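PDB 4LRZ: PTS-dependent dihydroxyacetone kinase operon regulatory protein from Escherichia coli, which activates the dhaKLM operon from a sigma-70 promoter and represses its own expression, the chain here being probably its sensor part. Local coordinates for residues 48-51 against 52-55; 40-43 against 44-48; 229-232 against 233-236; 197-200 against 201-205. One frame throughout, in Å; residues are numbered along the deposited sequence.

Contact 1. Residues 48-51 against 52-55; sequences RRKK and AMLT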
# COMPACT_ATOMS: atom_id res chain seq x y z
N ARG F 48 -6.65 -8.09 -21.07
CA ARG F 48 -7.26 -8.85 -19.99
C ARG F 48 -6.28 -9.26 -18.88
O ARG F 48 -6.56 -9.02 -17.71
CB ARG F 48 -8.07 -10.06 -20.55
CG ARG F 48 -8.34 -11.24 -19.55
CD ARG F 48 -9.48 -12.22 -20.01
NE ARG F 48 -9.71 -12.17 -21.45
CZ ARG F 48 -9.09 -12.93 -22.36
NH1 ARG F 48 -8.20 -13.86 -21.99
NH2 ARG F 48 -9.35 -12.76 -23.65
N ARG F 49 -5.14 -9.86 -19.19
CA ARG F 49 -4.27 -10.29 -18.08
C ARG F 49 -3.50 -9.14 -17.38
O ARG F 49 -2.93 -9.32 -16.29
CB ARG F 49 -3.32 -11.41 -18.51
CG ARG F 49 -2.33 -10.98 -19.52
CD ARG F 49 -1.14 -11.96 -19.74
NE ARG F 49 -0.17 -11.15 -20.48
CZ ARG F 49 0.93 -10.59 -19.96
NH1 ARG F 49 1.70 -9.79 -20.73
NH2 ARG F 49 1.26 -10.84 -18.67
N LYS F 50 -3.51 -7.97 -17.99
CA LYS F 50 -2.88 -6.81 -17.37
C LYS F 50 -3.86 -5.91 -16.58
O LYS F 50 -3.47 -4.85 -16.10
CB LYS F 50 -2.10 -6.07 -18.43
CG LYS F 50 -0.94 -6.95 -18.95
CD LYS F 50 0.26 -6.53 -18.19
CE LYS F 50 0.90 -7.60 -17.42
NZ LYS F 50 1.64 -6.81 -16.39
N LYS F 51 -5.11 -6.37 -16.46
CA LYS F 51 -6.23 -5.65 -15.90
C LYS F 51 -5.86 -4.94 -14.58
O LYS F 51 -6.04 -3.73 -14.46
CB LYS F 51 -7.40 -6.62 -15.67
CG LYS F 51 -8.76 -5.94 -15.31
CD LYS F 51 -9.66 -6.86 -14.39
CE LYS F 51 -10.74 -7.66 -15.14
NZ LYS F 51 -11.95 -6.85 -15.56
N ALA F 52 -5.29 -5.69 -13.63
CA ALA F 52 -5.00 -5.16 -12.32
C ALA F 52 -4.09 -3.94 -12.42
O ALA F 52 -4.44 -2.86 -11.93
CB ALA F 52 -4.44 -6.25 -11.40
N MET F 53 -2.95 -4.07 -13.09
CA MET F 53 -2.05 -2.93 -13.25
C MET F 53 -2.70 -1.83 -14.13
O MET F 53 -2.48 -0.64 -13.92
CB MET F 53 -0.69 -3.38 -13.82
CG MET F 53 0.26 -2.23 -14.32
SD MET F 53 0.87 -2.41 -16.07
CE MET F 53 -0.65 -2.99 -16.79
N LEU F 54 -3.51 -2.23 -15.10
CA LEU F 54 -4.08 -1.27 -16.05
C LEU F 54 -5.04 -0.31 -15.43
O LEU F 54 -4.96 0.90 -15.66
CB LEU F 54 -4.89 -1.98 -17.16
CG LEU F 54 -4.29 -1.97 -18.54
CD1 LEU F 54 -5.24 -2.57 -19.56
CD2 LEU F 54 -3.83 -0.56 -18.94
N THR F 55 -5.98 -0.85 -14.69
CA THR F 55 -7.04 -0.02 -14.18
C THR F 55 -6.43 0.99 -13.22
O THR F 55 -6.84 2.14 -13.21
CB THR F 55 -8.18 -0.81 -13.55
OG1 THR F 55 -7.75 -1.29 -12.29
CG2 THR F 55 -8.54 -1.99 -14.43
O HOH W 1 -3.82 -8.33 -13.78
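Lys-50 and Met-53 meet through aliphatic groups. The thioether methyl CE of Met-53 is 3.8 Å from Lys-50 CB and also touches Lys-50 CD, the two chains crossing at a slant. Met-53 is bent at chi2 (-126°) and chi3, which folds the methyl back over the start of its own helix. There it also lies 3.4 Å from the carbonyl oxygen Lys-50 O. A second apolar touch is weaker: Lys-51 CG stands 4.1 Å from Thr-55 CG2. The same methyl, Thr-55 CG2, presses to 3.0 Å on Lys-51 O, a tight approach.

The polar contacts are mainly those of a starting helix. Lys-50, the first residue to leave the helix before it, takes the N-cap position of the next. Its O accepts from Leu-54 N at 2.8 Å, and Lys-51 O accepts from Thr-55 N at 2.9 Å in a nearly straight bond (168°). A water spans the break: it donates to Arg-49 O and accepts from Ala-52 N at 3.0 Å, joining the end of one helix to the first turn of the next.

The lysine tail leads inward. Lys-50 NZ is hydrogen-bonded to Thr-158, with a long, weak ion pair to Glu-80, while Arg-49 NH1 forms a salt bridge to Glu-80. The junction thus connects helix 40-49 to helix 51-66, and Lys-50, Met-53 and Leu-54 all rest on Leu-85 of strand 84-89 in the antiparallel sheet of the GAF domain.

Contact 2. Residues 40-43 against 44-48; sequences GVTF and ASIYR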
# COMPACT_ATOMS: atom_id res chain seq x y z
N GLY F 40 -6.72 -7.65 -32.62
CA GLY F 40 -7.97 -8.39 -32.38
C GLY F 40 -8.04 -9.12 -31.05
O GLY F 40 -8.33 -8.51 -30.00
N VAL F 41 -7.73 -10.43 -31.09
CA VAL F 41 -7.94 -11.34 -29.96
C VAL F 41 -6.76 -11.45 -29.03
O VAL F 41 -6.92 -11.36 -27.80
CB VAL F 41 -8.41 -12.78 -30.44
CG1 VAL F 41 -7.70 -13.93 -29.65
CG2 VAL F 41 -9.95 -12.88 -30.38
N THR F 42 -5.57 -11.64 -29.60
CA THR F 42 -4.32 -11.71 -28.83
C THR F 42 -4.12 -10.44 -28.00
O THR F 42 -3.54 -10.51 -26.89
CB THR F 42 -3.09 -11.89 -29.74
OG1 THR F 42 -2.44 -10.63 -29.90
CG2 THR F 42 -3.48 -12.45 -31.11
N PHE F 43 -4.58 -9.31 -28.54
CA PHE F 43 -4.51 -8.02 -27.84
C PHE F 43 -5.47 -8.04 -26.66
O PHE F 43 -5.06 -7.71 -25.53
CB PHE F 43 -4.74 -6.78 -28.75
CG PHE F 43 -4.70 -5.45 -27.98
CD1 PHE F 43 -3.53 -5.01 -27.36
CD2 PHE F 43 -5.85 -4.66 -27.86
CE1 PHE F 43 -3.50 -3.80 -26.63
CE2 PHE F 43 -5.84 -3.46 -27.14
CZ PHE F 43 -4.67 -3.02 -26.52
N ALA F 44 -6.71 -8.44 -26.92
CA ALA F 44 -7.74 -8.55 -25.88
C ALA F 44 -7.23 -9.42 -24.73
O ALA F 44 -7.48 -9.12 -23.56
CB ALA F 44 -9.07 -9.10 -26.46
N SER F 45 -6.47 -10.46 -25.05
CA SER F 45 -5.88 -11.31 -24.01
C SER F 45 -4.78 -10.64 -23.21
O SER F 45 -4.63 -10.93 -22.00
CB SER F 45 -5.32 -12.59 -24.61
OG SER F 45 -6.27 -13.13 -25.50
N ILE F 46 -3.95 -9.82 -23.88
CA ILE F 46 -2.90 -9.10 -23.20
C ILE F 46 -3.60 -8.09 -22.27
O ILE F 46 -3.24 -7.99 -21.11
CB ILE F 46 -1.91 -8.37 -24.16
CG1 ILE F 46 -0.88 -9.36 -24.75
CG2 ILE F 46 -1.14 -7.23 -23.41
CD1 ILE F 46 -0.56 -9.08 -26.24
N TYR F 47 -4.59 -7.38 -22.81
CA TYR F 47 -5.31 -6.35 -22.08
C TYR F 47 -5.96 -6.98 -20.85
O TYR F 47 -5.78 -6.49 -19.73
CB TYR F 47 -6.36 -5.72 -22.99
CG TYR F 47 -6.96 -4.41 -22.53
CD1 TYR F 47 -6.40 -3.18 -22.91
CD2 TYR F 47 -8.13 -4.38 -21.75
CE1 TYR F 47 -6.97 -1.96 -22.53
CE2 TYR F 47 -8.70 -3.16 -21.34
CZ TYR F 47 -8.11 -1.95 -21.74
OH TYR F 47 -8.66 -0.76 -21.34
N ARG F 48 -6.65 -8.09 -21.07
CA ARG F 48 -7.26 -8.85 -19.99
C ARG F 48 -6.28 -9.26 -18.88
O ARG F 48 -6.56 -9.02 -17.71
CB ARG F 48 -8.07 -10.06 -20.55
CG ARG F 48 -8.34 -11.24 -19.55
CD ARG F 48 -9.48 -12.22 -20.01
NE ARG F 48 -9.71 -12.17 -21.45
CZ ARG F 48 -9.09 -12.93 -22.36
NH1 ARG F 48 -8.20 -13.86 -21.99
NH2 ARG F 48 -9.35 -12.76 -23.65
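Helix 40-49 carries this contact, with Phe-43 and Tyr-47 one turn apart on one of its sides. Phe-43 CZ reaches Tyr-47 CD1 at 4.0 Å; the rings are inclined by 57°, their centroids 6.0 Å apart, so the touch is slanted and local. Both rings have CG opposite the backbone N (chi1 178° in Phe-43), which sends them out from the helix in company.

Val-41 O is gripped twice from Ser-45. The amide N donates at 2.9 Å, and the hydroxyl OG donates at 3.0 Å from above the carbonyl plane. With an alanine here the second grip is gone, and Val-41 O would probably lose one of its two Ser-45 donors, keeping the backbone amide. Ile-46 CD1 lies back against Thr-42 O at 3.4 Å, while Tyr-47 N bonds to Phe-43 O at 2.8 Å. The bond from Ala-44 N to Gly-40 O is weak.

Phe-43 also touches Asp-104, and Tyr-47 leans on Gln-58 of helix 51-66. The chemistry is divided accordingly: aromatic packing serves the side turned to the protein, whereas at Ser-45 a side-chain hydroxyl doubles an ordinary helical bond.

Contact 3. Residues 229-232 against 233-236; sequences NAQA and ARVL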
# COMPACT_ATOMS: atom_id res chain seq x y z
N ASN F 229 -17.70 -18.05 18.38
CA ASN F 229 -18.11 -19.17 17.53
C ASN F 229 -19.48 -19.69 17.93
O ASN F 229 -19.99 -19.29 18.97
CB ASN F 229 -17.04 -20.28 17.39
CG ASN F 229 -16.71 -21.02 18.70
OD1 ASN F 229 -15.85 -21.90 18.69
ND2 ASN F 229 -17.30 -20.63 19.81
N ALA F 230 -20.09 -20.54 17.11
CA ALA F 230 -21.42 -21.09 17.39
C ALA F 230 -21.53 -21.68 18.80
O ALA F 230 -22.51 -21.43 19.49
CB ALA F 230 -21.83 -22.15 16.32
N GLN F 231 -20.50 -22.42 19.20
CA GLN F 231 -20.44 -23.13 20.47
C GLN F 231 -20.55 -22.18 21.67
O GLN F 231 -21.26 -22.46 22.64
CB GLN F 231 -19.15 -23.96 20.56
CG GLN F 231 -18.85 -24.94 19.38
CD GLN F 231 -18.24 -24.29 18.10
OE1 GLN F 231 -18.88 -23.47 17.42
NE2 GLN F 231 -17.01 -24.70 17.77
N ALA F 232 -19.83 -21.05 21.62
CA ALA F 232 -19.85 -20.09 22.72
C ALA F 232 -21.19 -19.35 22.80
O ALA F 232 -21.64 -18.95 23.88
CB ALA F 232 -18.73 -19.10 22.59
N ALA F 233 -21.82 -19.18 21.65
CA ALA F 233 -22.99 -18.35 21.54
C ALA F 233 -24.23 -19.09 22.02
O ALA F 233 -25.16 -18.46 22.53
CB ALA F 233 -23.17 -17.88 20.11
N ARG F 234 -24.26 -20.41 21.86
CA ARG F 234 -25.38 -21.19 22.40
C ARG F 234 -25.27 -21.30 23.92
O ARG F 234 -26.25 -21.02 24.62
CB ARG F 234 -25.54 -22.56 21.72
CG ARG F 234 -24.34 -23.49 21.83
CD ARG F 234 -24.68 -24.95 21.48
NE ARG F 234 -23.47 -25.67 21.04
CZ ARG F 234 -22.99 -25.66 19.78
NH1 ARG F 234 -23.61 -24.99 18.82
NH2 ARG F 234 -21.88 -26.34 19.49
N VAL F 235 -24.08 -21.65 24.42
CA VAL F 235 -23.79 -21.79 25.85
C VAL F 235 -24.07 -20.51 26.66
O VAL F 235 -24.82 -20.54 27.63
CB VAL F 235 -22.35 -22.26 26.09
CG1 VAL F 235 -21.99 -22.11 27.54
CG2 VAL F 235 -22.16 -23.71 25.63
N LEU F 236 -23.50 -19.39 26.23
CA LEU F 236 -23.67 -18.12 26.92
C LEU F 236 -24.94 -17.41 26.47
O LEU F 236 -25.14 -16.24 26.78
CB LEU F 236 -22.47 -17.21 26.67
CG LEU F 236 -21.13 -17.74 27.17
CD1 LEU F 236 -20.10 -16.69 26.97
CD2 LEU F 236 -21.20 -18.15 28.63
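The guanidinium group of Arg-234 lies with one face over the backbone of Gln-231: CA of Gln-231 sits beneath its centre, 3.7 Å from Arg-234 CZ. Ala-230 O is on that face too, 3.8 Å from Arg-234 NH1. The other amino group, Arg-234 NH2, comes to 3.3 Å from Gln-231 CG, and the Gln-231 amide plane is turned 22° from that of the guanidinium. The side chains cross at a slant, and their flat ends are nearly parallel but stepped, the amide lying on the Gln-231 CA side of the guanidinium plane. Arg-234 gets there by setting CG between its backbone N and carbonyl carbon (chi1 60°) and then extending back toward the preceding turn. The polar end of Gln-231 is tied by a weak hydrogen bond from NE2 to Met-212 O.

Helix 230-235 is a short helix of the PAS fold that directly follows strand 225-228 of the antiparallel sheet, and Asn-229 holds its N-cap position. Asn-229 O accepts from Ala-233 N at 3.2 Å. Ala-230 O takes Arg-234 N at 3.1 Å plus a weak bond from Ala-233 N, and Val-235 N bonds weakly to Gln-231 O.

At the far end Leu-236 N donates to Ala-232 O at 3.0 Å. The side chains of Ala-232 and Leu-236 both pack on Ile-217 and Leu-303 of the sheet, while Leu-236 O accepts a hydrogen bond from Ser-277 OG.

Contact 4. Residues 197-200 against 201-205; sequences ETNR and HLNQL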
# COMPACT_ATOMS: atom_id res chain seq x y z
N GLU F 197 -3.67 -10.97 1.37
CA GLU F 197 -2.97 -11.74 2.44
C GLU F 197 -3.77 -11.75 3.74
O GLU F 197 -3.94 -12.79 4.40
CB GLU F 197 -1.53 -11.23 2.72
CG GLU F 197 -0.78 -12.05 3.86
CD GLU F 197 0.57 -11.46 4.47
OE1 GLU F 197 1.01 -10.32 4.10
OE2 GLU F 197 1.19 -12.18 5.33
N THR F 198 -4.28 -10.60 4.15
CA THR F 198 -5.05 -10.60 5.39
C THR F 198 -6.35 -11.39 5.31
O THR F 198 -6.67 -12.14 6.23
CB THR F 198 -5.14 -9.19 6.12
OG1 THR F 198 -6.46 -8.96 6.68
CG2 THR F 198 -4.75 -8.12 5.29
N ASN F 199 -7.02 -11.34 4.16
CA ASN F 199 -8.17 -12.15 3.91
C ASN F 199 -7.83 -13.66 4.08
O ASN F 199 -8.53 -14.41 4.78
CB ASN F 199 -8.75 -11.82 2.52
CG ASN F 199 -10.10 -12.48 2.27
OD1 ASN F 199 -11.03 -12.36 3.07
ND2 ASN F 199 -10.21 -13.19 1.19
N ARG F 200 -6.71 -14.10 3.49
CA ARG F 200 -6.27 -15.49 3.72
C ARG F 200 -6.04 -15.83 5.18
O ARG F 200 -6.41 -16.93 5.62
CB ARG F 200 -5.08 -15.84 2.85
CG ARG F 200 -5.37 -15.58 1.35
CD ARG F 200 -4.35 -16.30 0.45
NE ARG F 200 -4.38 -17.72 0.75
CZ ARG F 200 -3.57 -18.63 0.23
NH1 ARG F 200 -2.64 -18.28 -0.65
NH2 ARG F 200 -3.71 -19.91 0.58
N HIS F 201 -5.53 -14.89 5.98
CA HIS F 201 -5.38 -15.21 7.44
C HIS F 201 -6.70 -15.24 8.16
O HIS F 201 -6.89 -15.97 9.14
CB HIS F 201 -4.39 -14.24 8.18
CG HIS F 201 -3.00 -14.28 7.64
ND1 HIS F 201 -2.18 -15.38 7.77
CD2 HIS F 201 -2.28 -13.36 6.96
CE1 HIS F 201 -1.02 -15.14 7.20
NE2 HIS F 201 -1.05 -13.92 6.70
N LEU F 202 -7.63 -14.42 7.71
CA LEU F 202 -8.98 -14.43 8.28
C LEU F 202 -9.68 -15.76 7.97
O LEU F 202 -10.34 -16.33 8.85
CB LEU F 202 -9.78 -13.22 7.79
CG LEU F 202 -9.35 -11.84 8.35
CD1 LEU F 202 -10.11 -10.69 7.68
CD2 LEU F 202 -9.48 -11.73 9.93
N ASN F 203 -9.49 -16.27 6.76
CA ASN F 203 -9.98 -17.62 6.41
C ASN F 203 -9.47 -18.71 7.37
O ASN F 203 -10.23 -19.56 7.86
CB ASN F 203 -9.62 -17.96 4.96
CG ASN F 203 -10.51 -17.26 3.96
OD1 ASN F 203 -11.58 -16.82 4.31
ND2 ASN F 203 -10.09 -17.20 2.71
N GLN F 204 -8.16 -18.69 7.65
CA GLN F 204 -7.56 -19.59 8.64
C GLN F 204 -8.23 -19.41 9.97
O GLN F 204 -8.64 -20.39 10.66
CB GLN F 204 -6.06 -19.31 8.77
CG GLN F 204 -5.22 -19.79 7.57
CD GLN F 204 -3.80 -19.14 7.56
OE1 GLN F 204 -3.59 -18.07 8.13
NE2 GLN F 204 -2.83 -19.83 6.95
N LEU F 205 -8.41 -18.16 10.35
CA LEU F 205 -8.97 -17.93 11.67
C LEU F 205 -10.43 -18.40 11.77
O LEU F 205 -10.84 -19.06 12.76
CB LEU F 205 -8.81 -16.46 12.03
CG LEU F 205 -9.33 -16.08 13.40
CD1 LEU F 205 -8.71 -17.00 14.51
CD2 LEU F 205 -8.99 -14.63 13.62
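Glu-197 and His-201 cross at a slant, one helical turn apart, and join at their polar ends. His-201 NE2 donates to Glu-197 OE2 at 3.1 Å in a nearly straight bond (170°). The oxygen lies in the imidazole plane, but it is met on its anti side and the carboxylate is turned 52° from the ring. Glu-197 extends fully, with CG opposite the backbone N (chi1 -180°), and its CG passes 3.4 Å from His-201 NE2. His-201 CD2 approaches Glu-197 O to 3.1 Å, and Thr-198 CA sits near the ring plane at the edge.

The other ring nitrogen, His-201 ND1, donates to Gln-204 OE1 at 3.1 Å, tilted from the ring plane. Donation from both nitrogens would suit a charged imidazolium, which the carboxylate would favour. A phenylalanine in its place lacks both N-H groups and is likely to leave Glu-197 OE2 and Gln-204 OE1 without these donors, the Gln-204 amide freer to turn. Glu-197 OE1 has a salt bridge to a basic side chain of another protein's chain.

Thr-198 and Leu-202 lie side by side. Arg-200 forms salt bridges with Glu-221 and Glu-293 of the second subunit. The whole contact lies on helix 174-211, which joins the GAF sheet to the PAS sheet; here His-201 packs on Leu-202 of the second subunit, Leu-202 packs on its His-201, and Leu-205 meets its Leu-208.

Along the chain the order is contact 2, contact 1, contact 4, contact 3. Contacts 2 and 1 are neighbours, with centres 11 Å apart: they share Arg-48 and helix 40-49, and Tyr-47 CE1 touches Leu-54 CD1 at 3.5 Å where that helix meets helix 51-66. Contact 4 stands on the long helix 174-211, its centre about 25 Å from that of contact 1 and about 22 Å from that of contact 3. Contact 3 belongs to the PAS domain, some 52 Å from contact 2 between centres. The four thus sample an elongated, probably sensory region: a GAF end, a PAS end, and between them a connecting helix that also makes subunit contacts.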